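Local coordinates for 457aa long hypothetical protein (Pyrococcus horikoshii, PDB 2CSU) that is of unknown function but combines a Rossmann-like CoA-binding domain with a flavodoxin-like domain and probably belongs to a CoA-ligase-like family, at residues A[132-137]-A[176-181]; A[151-156]-A[201-206]. One frame throughout, in Å; residues are numbered along the deposited sequence.

Contact 1: A[132-137]-A[176-181]; sequences IMNTHV and FSKFIS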
loop_
_atom_site.group_PDB
_atom_site.type_symbol
_atom_site.label_atom_id
_atom_site.label_comp_id
_atom_site.label_asym_id
_atom_site.label_seq_id
_atom_site.Cartn_x
_atom_site.Cartn_y
_atom_site.Cartn_z
ATOM N N ILE A 132 -17.382 5.989 -17.924
ATOM C CA ILE A 132 -16.067 6.191 -18.539
ATOM C C ILE A 132 -15.457 7.568 -18.193
ATOM O O ILE A 132 -16.154 8.508 -17.834
ATOM C CB ILE A 132 -16.212 6.074 -20.062
ATOM C CG1 ILE A 132 -17.170 7.144 -20.590
ATOM C CG2 ILE A 132 -16.791 4.695 -20.436
ATOM C CD1 ILE A 132 -17.258 7.149 -22.119
HETATM N N MSE A 133 -14.108 7.648 -18.278
HETATM C CA MSE A 133 -13.400 8.918 -18.084
HETATM C C MSE A 133 -12.335 9.178 -19.155
HETATM O O MSE A 133 -11.690 8.281 -19.679
HETATM C CB MSE A 133 -12.682 8.913 -16.733
HETATM C CG MSE A 133 -13.422 8.205 -15.604
HETATM SE SE MSE A 133 -12.586 8.480 -14.036
HETATM C CE MSE A 133 -13.637 7.464 -12.993
ATOM N N ASN A 134 -12.184 10.476 -19.483
ATOM C CA ASN A 134 -11.000 10.929 -20.204
ATOM C C ASN A 134 -10.353 12.100 -19.469
ATOM O O ASN A 134 -10.665 13.264 -19.696
ATOM C CB ASN A 134 -11.414 11.357 -21.611
ATOM C CG ASN A 134 -10.175 11.626 -22.433
ATOM O OD1 ASN A 134 -9.055 11.601 -21.940
ATOM N ND2 ASN A 134 -10.400 11.887 -23.736
ATOM N N THR A 135 -9.457 11.752 -18.529
ATOM C CA THR A 135 -8.860 12.768 -17.675
ATOM C C THR A 135 -8.134 13.837 -18.491
ATOM O O THR A 135 -8.005 14.979 -18.079
ATOM C CB THR A 135 -7.892 12.086 -16.707
ATOM O OG1 THR A 135 -6.936 11.325 -17.437
ATOM C CG2 THR A 135 -8.652 11.146 -15.769
ATOM N N HIS A 136 -7.632 13.428 -19.671
ATOM C CA HIS A 136 -6.869 14.368 -20.488
ATOM C C HIS A 136 -7.680 15.613 -20.867
ATOM O O HIS A 136 -7.154 16.700 -21.080
ATOM C CB HIS A 136 -6.408 13.636 -21.748
ATOM C CG HIS A 136 -5.427 14.500 -22.493
ATOM N ND1 HIS A 136 -5.271 14.457 -23.839
ATOM C CD2 HIS A 136 -4.528 15.440 -21.974
ATOM C CE1 HIS A 136 -4.303 15.350 -24.124
ATOM N NE2 HIS A 136 -3.840 15.954 -23.024
ATOM N N VAL A 137 -9.005 15.409 -20.999
ATOM C CA VAL A 137 -9.875 16.534 -21.324
ATOM C C VAL A 137 -10.976 16.717 -20.274
ATOM O O VAL A 137 -12.077 17.172 -20.561
ATOM C CB VAL A 137 -10.496 16.277 -22.698
ATOM C CG1 VAL A 137 -9.400 16.199 -23.760
ATOM C CG2 VAL A 137 -11.274 14.977 -22.688
ATOM N N PHE A 176 -4.947 7.958 -14.321
ATOM C CA PHE A 176 -5.244 7.208 -15.524
ATOM C C PHE A 176 -5.513 8.185 -16.641
ATOM O O PHE A 176 -5.970 9.304 -16.399
ATOM C CB PHE A 176 -6.503 6.362 -15.319
ATOM C CG PHE A 176 -6.392 5.355 -14.213
ATOM C CD1 PHE A 176 -5.498 4.294 -14.304
ATOM C CD2 PHE A 176 -7.226 5.437 -13.099
ATOM C CE1 PHE A 176 -5.443 3.321 -13.296
ATOM C CE2 PHE A 176 -7.180 4.480 -12.096
ATOM C CZ PHE A 176 -6.288 3.418 -12.194
ATOM N N SER A 177 -5.226 7.764 -17.862
ATOM C CA SER A 177 -5.512 8.587 -19.024
ATOM C C SER A 177 -7.008 8.393 -19.252
ATOM O O SER A 177 -7.782 9.355 -19.318
ATOM C CB SER A 177 -4.717 8.079 -20.227
ATOM O OG SER A 177 -4.663 6.657 -20.237
ATOM N N LYS A 178 -7.424 7.131 -19.342
ATOM C CA LYS A 178 -8.837 6.826 -19.552
ATOM C C LYS A 178 -9.297 5.729 -18.606
ATOM O O LYS A 178 -8.498 4.913 -18.153
ATOM C CB LYS A 178 -9.090 6.391 -20.991
ATOM C CG LYS A 178 -8.560 7.332 -22.037
ATOM C CD LYS A 178 -8.923 6.854 -23.429
ATOM C CE LYS A 178 -8.780 7.963 -24.460
ATOM N NZ LYS A 178 -7.365 8.285 -24.804
ATOM N N PHE A 179 -10.588 5.740 -18.301
ATOM C CA PHE A 179 -11.213 4.762 -17.421
ATOM C C PHE A 179 -12.516 4.241 -18.021
ATOM O O PHE A 179 -13.386 4.990 -18.450
ATOM C CB PHE A 179 -11.486 5.429 -16.070
ATOM C CG PHE A 179 -12.319 4.521 -15.210
ATOM C CD1 PHE A 179 -11.697 3.562 -14.418
ATOM C CD2 PHE A 179 -13.698 4.654 -15.194
ATOM C CE1 PHE A 179 -12.463 2.737 -13.606
ATOM C CE2 PHE A 179 -14.458 3.823 -14.375
ATOM C CZ PHE A 179 -13.846 2.865 -13.578
ATOM N N ILE A 180 -12.616 2.903 -18.083
ATOM C CA ILE A 180 -13.800 2.320 -18.685
ATOM C C ILE A 180 -14.383 1.191 -17.842
ATOM O O ILE A 180 -13.845 0.096 -17.741
ATOM C CB ILE A 180 -13.427 1.786 -20.070
ATOM C CG1 ILE A 180 -12.918 2.926 -20.949
ATOM C CG2 ILE A 180 -14.671 1.185 -20.748
ATOM C CD1 ILE A 180 -11.391 2.969 -21.011
ATOM N N SER A 181 -15.503 1.516 -17.180
ATOM C CA SER A 181 -16.329 0.459 -16.620
ATOM C C SER A 181 -17.280 -0.075 -17.695
ATOM O O SER A 181 -18.059 0.655 -18.288
ATOM C CB SER A 181 -17.123 1.046 -15.455
ATOM O OG SER A 181 -18.034 0.061 -14.976
HETATM O O HOH W 1 -6.478 10.135 -22.394
#
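The ring of F179 takes the selenomethionine side chain of M133 obliquely, neither flat on a face nor at an edge. SE lies 4.8 Å from the F179 ring centroid, 44° off the ring normal, a Met-aromatic contact. With CG anti to the backbone N (chi1 171°), the F179 ring runs along its own strand in the direction of S181, and the extended M133 chain reaches across so that its CE comes within 3.6 Å of F179 CD2. The closest side-chain approach is nearer the backbone, M133 CG to F179 CB at 3.4 Å. A second flat group, the N134 amide, has its two ends engaged differently. Its OD1 accepts from a water that in turn accepts from K178 NZ, while ND2 bonds to F6 O; K178 NZ also forms a salt bridge with D203. The F176 ring turns away from 132-137 to meet the F154 ring of strand 152-156.

Strands 132-134 and 178-181 run antiparallel in the mixed sheet whose parallel part belongs to the flavodoxin-like region; strand 131-134 adds to it beside 139-142. M133 and F179 form the hydrogen-bonded pair: M133 N gives a bond of 2.8 Å to F179 O, in the carbonyl plane on a lone pair, and F179 N returns one to M133 O with the donor tilted 30° from the carbonyl plane. The flanking pairs, I132 with I180 and N134 with K178, are non-hydrogen-bonded and turn their side chains to the opposite sheet face from M133 and F179. There I132 CG2 meets I180 CG2 at 4.1 Å.

Past the strand, in the short 3-10 segment 135-136, T135 N bonds to S177 O at 3.0 Å. The T135 hydroxyl has the carbonyl oxygens of both F176 and S177 within reach, and its single proton can serve either.

Contact 2: A[151-156]-A[201-206]; sequences NVAFIS and EEDKAI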
loop_
_atom_site.group_PDB
_atom_site.type_symbol
_atom_site.label_atom_id
_atom_site.label_comp_id
_atom_site.label_asym_id
_atom_site.label_seq_id
_atom_site.Cartn_x
_atom_site.Cartn_y
_atom_site.Cartn_z
ATOM N N ASN A 151 -1.343 8.260 -17.774
ATOM C CA ASN A 151 -1.203 7.660 -19.097
ATOM C C ASN A 151 -1.497 6.150 -19.104
ATOM O O ASN A 151 -1.139 5.427 -20.028
ATOM C CB ASN A 151 0.213 7.936 -19.607
ATOM C CG ASN A 151 0.414 9.416 -19.811
ATOM O OD1 ASN A 151 0.784 10.153 -18.898
ATOM N ND2 ASN A 151 0.212 9.853 -21.064
ATOM N N VAL A 152 -2.127 5.668 -18.007
ATOM C CA VAL A 152 -2.595 4.288 -17.998
ATOM C C VAL A 152 -4.105 4.192 -18.259
ATOM O O VAL A 152 -4.920 4.781 -17.564
ATOM C CB VAL A 152 -2.287 3.664 -16.645
ATOM C CG1 VAL A 152 -3.096 2.378 -16.498
ATOM C CG2 VAL A 152 -0.808 3.337 -16.550
ATOM N N ALA A 153 -4.513 3.468 -19.293
ATOM C CA ALA A 153 -5.926 3.316 -19.600
ATOM C C ALA A 153 -6.386 2.107 -18.798
ATOM O O ALA A 153 -5.832 1.015 -18.940
ATOM C CB ALA A 153 -6.112 3.079 -21.091
ATOM N N PHE A 154 -7.394 2.291 -17.959
ATOM C CA PHE A 154 -7.866 1.195 -17.123
ATOM C C PHE A 154 -9.275 0.733 -17.479
ATOM O O PHE A 154 -10.217 1.525 -17.479
ATOM C CB PHE A 154 -7.786 1.628 -15.648
ATOM C CG PHE A 154 -8.355 0.632 -14.666
ATOM C CD1 PHE A 154 -8.083 -0.734 -14.777
ATOM C CD2 PHE A 154 -9.111 1.074 -13.587
ATOM C CE1 PHE A 154 -8.554 -1.645 -13.818
ATOM C CE2 PHE A 154 -9.585 0.177 -12.624
ATOM C CZ PHE A 154 -9.299 -1.191 -12.745
ATOM N N ILE A 155 -9.397 -0.549 -17.813
ATOM C CA ILE A 155 -10.683 -1.155 -18.156
ATOM C C ILE A 155 -11.055 -2.170 -17.080
ATOM O O ILE A 155 -10.356 -3.165 -16.865
ATOM C CB ILE A 155 -10.638 -1.901 -19.507
ATOM C CG1 ILE A 155 -10.225 -0.949 -20.629
ATOM C CG2 ILE A 155 -12.025 -2.485 -19.821
ATOM C CD1 ILE A 155 -10.077 -1.633 -21.996
ATOM N N SER A 156 -12.163 -1.928 -16.404
ATOM C CA SER A 156 -12.564 -2.846 -15.361
ATOM C C SER A 156 -13.940 -3.455 -15.563
ATOM O O SER A 156 -14.915 -2.756 -15.847
ATOM C CB SER A 156 -12.499 -2.166 -13.997
ATOM O OG SER A 156 -13.016 -3.037 -13.013
ATOM N N GLU A 201 -2.349 8.389 -28.263
ATOM C CA GLU A 201 -0.986 8.676 -27.829
ATOM C C GLU A 201 -0.897 8.846 -26.309
ATOM O O GLU A 201 0.142 8.663 -25.690
ATOM C CB GLU A 201 -0.529 9.964 -28.518
ATOM C CG GLU A 201 0.009 9.714 -29.928
ATOM C CD GLU A 201 0.783 10.927 -30.394
ATOM O OE1 GLU A 201 1.391 11.588 -29.565
ATOM O OE2 GLU A 201 0.762 11.205 -31.592
ATOM N N GLU A 202 -2.033 9.253 -25.715
ATOM C CA GLU A 202 -2.043 9.509 -24.280
ATOM C C GLU A 202 -1.993 8.212 -23.471
ATOM O O GLU A 202 -1.498 8.159 -22.353
ATOM C CB GLU A 202 -3.316 10.288 -23.943
ATOM C CG GLU A 202 -3.228 11.756 -24.363
ATOM C CD GLU A 202 -3.781 11.911 -25.762
ATOM O OE1 GLU A 202 -3.478 11.081 -26.607
ATOM O OE2 GLU A 202 -4.514 12.870 -25.996
ATOM N N ASP A 203 -2.568 7.146 -24.061
ATOM C CA ASP A 203 -2.547 5.856 -23.382
ATOM C C ASP A 203 -1.250 5.095 -23.664
ATOM O O ASP A 203 -1.043 4.524 -24.728
ATOM C CB ASP A 203 -3.750 5.042 -23.860
ATOM C CG ASP A 203 -5.015 5.871 -23.692
ATOM O OD1 ASP A 203 -5.441 6.042 -22.549
ATOM O OD2 ASP A 203 -5.550 6.343 -24.692
ATOM N N LYS A 204 -0.337 5.140 -22.676
ATOM C CA LYS A 204 0.940 4.455 -22.841
ATOM C C LYS A 204 0.821 2.963 -22.521
ATOM O O LYS A 204 1.593 2.131 -22.980
ATOM C CB LYS A 204 1.956 5.112 -21.906
ATOM C CG LYS A 204 2.652 6.309 -22.558
ATOM C CD LYS A 204 3.301 7.239 -21.529
ATOM C CE LYS A 204 3.399 8.687 -22.024
ATOM N NZ LYS A 204 4.667 9.272 -21.594
ATOM N N ALA A 205 -0.171 2.645 -21.667
ATOM C CA ALA A 205 -0.387 1.250 -21.300
ATOM C C ALA A 205 -1.860 0.972 -20.986
ATOM O O ALA A 205 -2.653 1.866 -20.723
ATOM C CB ALA A 205 0.472 0.944 -20.074
ATOM N N ILE A 206 -2.222 -0.323 -21.061
ATOM C CA ILE A 206 -3.593 -0.713 -20.753
ATOM C C ILE A 206 -3.649 -1.693 -19.580
ATOM O O ILE A 206 -2.963 -2.706 -19.551
ATOM C CB ILE A 206 -4.199 -1.362 -21.998
ATOM C CG1 ILE A 206 -4.013 -0.453 -23.216
ATOM C CG2 ILE A 206 -5.711 -1.572 -21.792
ATOM C CD1 ILE A 206 -4.272 -1.185 -24.534
#
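N151 holds the 201-206 segment with both its side chain and its main chain. Its amide ND2 donates to E202 O at 2.7 Å, meeting a lone pair in the carbonyl plane although the acceptor lies 23° out of the N151 amide plane. N151 O receives K204 N at 2.8 Å, also in the carbonyl plane, and a second, weak bond from A205 N. Two successive N-H groups thus converge on one carbonyl where the loop turns into the strand. Two residues on, A153 N points almost straight at A205 O, 2.8 Å away with an angle of 168° at the hydrogen.

V152 with A205 and A153 with I206 are parallel bridges. Strand 152-156, helix 159-171 and strand 175-181 form a parallel beta-alpha-beta crossover, and the chain then passes through helix 190-197 to strand 205-210 on the other side of 152-156. Strand 152-156 is thus central, consistent with a flavodoxin-like fold. A CA-H...O contact from I206 CA to A153 O continues the pairing.

The side chains of N151 and K204 lie alongside each other and point the same way, K204 CE resting 3.5 Å from N151 ND2. On the face shared by A153 and I206, A153 CB packs 3.4 Å from D203 OD1. That buried carboxylate has its charge met by a salt bridge from K178 NZ to OD2, and hydroxyls of S177 (at OD1) and T200 (at OD2) hydrogen-bond it. Farther along, I155 CD1 reaches I206 CG2 at 4.4 Å, and helix 190-197 covers A153 and I155 through L197 and L193. V152 CG2 touches A205 CB loosely on the other face.

Contacts 1 and 2 lie side by side in one sheet, their centres about 8 Å apart, because strand 175-181 of contact 1 pairs in parallel with strand 152-156 of contact 2. Along the chain their segments alternate. D203 is the main polar bridge: its OD2 forms a salt bridge with K178 NZ at 2.7 Å, and its OD1 probably hydrogen-bonds S177 OG at 2.5 Å. The loop before strand 205-210 is thereby tied to the start of strand 178-181 across the intervening strand. F176 CB also packs 3.2 Å from V152 O, and the rings of F176 and F154 meet with their planes about 25° apart.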